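Local coordinates for glycosylation Associate Protein 2 (Streptococcus agalactiae serotype V, PDB 6OYC) that probably takes part in the glycosylation and export of serine-rich surface adhesins by the accessory Sec system, acting in complex with its partner proteins Gap1 and Gap3, at residues His258-Arg263 / Gly267-Gly272. Sequence-based numbering, arbitrary orientation.
Sequences HRRNGR and GTFLLG
Arg263 and Phe269 make the direct hydrogen bonds of this contact, a side-on grip in which two guanidinium nitrogens share one backbone oxygen. Arg263 NE lies 3.0 Å from Phe269 O, with an N-H...O angle of 154°. Arg263 NH2 is 3.1 Å from the same atom, Phe269 O. The oxygen sits in the guanidinium plane, whereas the two donors reach it differently: NH2 in the carbonyl plane, NE above it. An extended chain from CG to NE, with CG beside the backbone N, runs the aliphatic part past the carbonyl of Gly267, whose O is 3.3 Å from Arg263 CD; the backbone N of Leu271 lies over one guanidinium face. The remaining terminal nitrogen, NH1, bonds to the carbonyls of Gly125 and Phe127, and the Phe127 ring adds a cation-pi contact, so this arginine ties three pieces of chain together.

Water bridges fill in between the backbones. One water lies between Asn261 O and Phe269 N, accepting from the latter; a second donates to Asn261 O and Phe269 O; a third accepts from Arg263 N and lies within hydrogen-bonding distance of Gly267 O.

The aliphatic part of Arg260 meets the Phe269 ring, Arg260 CD to Phe269 CE1 at 3.7 Å, with guanidinium and ring planes 75° apart. Salt bridges to Glu283 and Glu308 hold the charged end, while Met285 also packs on Phe269.

Gly267 lies in a loop that is pinned by arginine and water rather than by strand pairing: a connection from strand 251-262 of the antiparallel beta domain to strand 274-277, an edge of the mixed sheet in an alpha/beta-hydrolase-like domain.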
loop_
_atom_site.group_PDB
_atom_site.type_symbol
_atom_site.label_atom_id
_atom_site.label_comp_id
_atom_site.label_asym_id
_atom_site.label_seq_id
_atom_site.Cartn_x
_atom_site.Cartn_y
_atom_site.Cartn_z
ATOM N N HIS B 258 -3.630 9.560 9.077
ATOM C CA HIS B 258 -3.855 9.096 7.714
ATOM C C HIS B 258 -5.338 9.070 7.415
ATOM O O HIS B 258 -6.138 8.626 8.246
ATOM C CB HIS B 258 -3.304 7.685 7.501
ATOM C CG HIS B 258 -1.846 7.552 7.779
ATOM N ND1 HIS B 258 -0.897 7.585 6.782
ATOM C CD2 HIS B 258 -1.172 7.357 8.937
ATOM C CE1 HIS B 258 0.301 7.426 7.314
ATOM N NE2 HIS B 258 0.163 7.279 8.619
ATOM N N ARG B 259 -5.693 9.463 6.193
ATOM C CA ARG B 259 -7.047 9.254 5.695
ATOM C C ARG B 259 -6.983 8.641 4.304
ATOM O O ARG B 259 -6.181 9.068 3.470
ATOM C CB ARG B 259 -7.842 10.565 5.686
ATOM C CG ARG B 259 -7.332 11.631 4.719
ATOM C CD ARG B 259 -8.227 11.638 3.512
ATOM N NE ARG B 259 -7.996 12.800 2.676
ATOM C CZ ARG B 259 -8.472 12.933 1.443
ATOM N NH1 ARG B 259 -9.211 11.966 0.902
ATOM N NH2 ARG B 259 -8.218 14.029 0.755
ATOM N N ARG B 260 -7.821 7.631 4.054
ATOM C CA ARG B 260 -7.718 6.803 2.854
ATOM C C ARG B 260 -9.096 6.497 2.284
ATOM O O ARG B 260 -10.083 6.374 3.021
ATOM C CB ARG B 260 -6.985 5.471 3.150
ATOM C CG ARG B 260 -5.526 5.660 3.540
ATOM C CD ARG B 260 -4.896 4.427 4.211
ATOM N NE ARG B 260 -3.569 4.765 4.728
ATOM C CZ ARG B 260 -3.047 4.244 5.830
ATOM N NH1 ARG B 260 -3.732 3.343 6.523
ATOM N NH2 ARG B 260 -1.835 4.607 6.227
ATOM N N ASN B 261 -9.157 6.364 0.957
ATOM C CA ASN B 261 -10.319 5.730 0.338
ATOM C C ASN B 261 -10.303 4.252 0.724
ATOM O O ASN B 261 -9.351 3.532 0.401
ATOM C CB ASN B 261 -10.298 5.883 -1.180
ATOM C CG ASN B 261 -10.409 7.342 -1.656
ATOM O OD1 ASN B 261 -10.518 8.291 -0.859
ATOM N ND2 ASN B 261 -10.366 7.519 -2.973
ATOM N N GLY B 262 -11.337 3.808 1.438
ATOM C CA GLY B 262 -11.354 2.478 2.016
ATOM C C GLY B 262 -12.345 1.539 1.352
ATOM O O GLY B 262 -13.308 1.965 0.706
ATOM N N ARG B 263 -12.127 0.243 1.525
ATOM C CA ARG B 263 -12.952 -0.765 0.879
ATOM C C ARG B 263 -13.690 -1.640 1.883
ATOM O O ARG B 263 -14.292 -2.645 1.491
ATOM C CB ARG B 263 -12.081 -1.610 -0.059
ATOM C CG ARG B 263 -11.400 -0.752 -1.134
ATOM C CD ARG B 263 -10.562 -1.597 -2.087
ATOM N NE ARG B 263 -9.876 -0.761 -3.067
ATOM C CZ ARG B 263 -10.380 -0.412 -4.250
ATOM N NH1 ARG B 263 -11.594 -0.829 -4.631
ATOM N NH2 ARG B 263 -9.662 0.365 -5.050
ATOM N N GLY B 267 -9.825 -4.663 0.515
ATOM C CA GLY B 267 -8.444 -4.385 0.166
ATOM C C GLY B 267 -7.940 -3.018 0.607
ATOM O O GLY B 267 -8.664 -2.016 0.549
ATOM N N THR B 268 -6.682 -2.965 1.032
ATOM C CA THR B 268 -6.046 -1.702 1.365
ATOM C C THR B 268 -5.540 -1.029 0.095
ATOM O O THR B 268 -4.758 -1.619 -0.663
ATOM C CB THR B 268 -4.890 -1.928 2.343
ATOM O OG1 THR B 268 -5.390 -2.541 3.545
ATOM C CG2 THR B 268 -4.222 -0.599 2.688
ATOM N N PHE B 269 -5.978 0.216 -0.120
ATOM C CA PHE B 269 -5.675 0.997 -1.323
ATOM C C PHE B 269 -6.318 0.339 -2.535
ATOM O O PHE B 269 -7.346 0.815 -3.022
ATOM C CB PHE B 269 -4.162 1.178 -1.545
ATOM C CG PHE B 269 -3.484 2.023 -0.500
ATOM C CD1 PHE B 269 -4.031 3.251 -0.101
ATOM C CD2 PHE B 269 -2.285 1.608 0.079
ATOM C CE1 PHE B 269 -3.389 4.047 0.858
ATOM C CE2 PHE B 269 -1.641 2.397 1.060
ATOM C CZ PHE B 269 -2.195 3.613 1.443
ATOM N N LEU B 270 -5.741 -0.758 -3.019
ATOM C CA LEU B 270 -6.311 -1.510 -4.127
ATOM C C LEU B 270 -7.141 -2.675 -3.605
ATOM O O LEU B 270 -7.004 -3.093 -2.453
ATOM C CB LEU B 270 -5.209 -2.029 -5.054
ATOM C CG LEU B 270 -4.337 -0.919 -5.652
ATOM C CD1 LEU B 270 -3.049 -1.509 -6.240
ATOM C CD2 LEU B 270 -5.121 -0.149 -6.719
ATOM N N LEU B 271 -8.012 -3.184 -4.475
ATOM C CA LEU B 271 -8.707 -4.436 -4.229
ATOM C C LEU B 271 -7.692 -5.560 -4.018
ATOM O O LEU B 271 -6.841 -5.818 -4.880
ATOM C CB LEU B 271 -9.623 -4.738 -5.416
ATOM C CG LEU B 271 -10.732 -5.778 -5.259
ATOM C CD1 LEU B 271 -11.797 -5.349 -4.251
ATOM C CD2 LEU B 271 -11.359 -6.077 -6.605
ATOM N N GLY B 272 -7.754 -6.213 -2.859
ATOM C CA GLY B 272 -6.774 -7.223 -2.505
ATOM C C GLY B 272 -5.560 -6.712 -1.750
ATOM O O GLY B 272 -4.773 -7.532 -1.263
HETATM O O HOH W 1 -7.743 1.681 1.583
HETATM O O HOH W 2 -7.776 3.598 -1.790
HETATM O O HOH W 3 -9.769 -0.650 2.708
#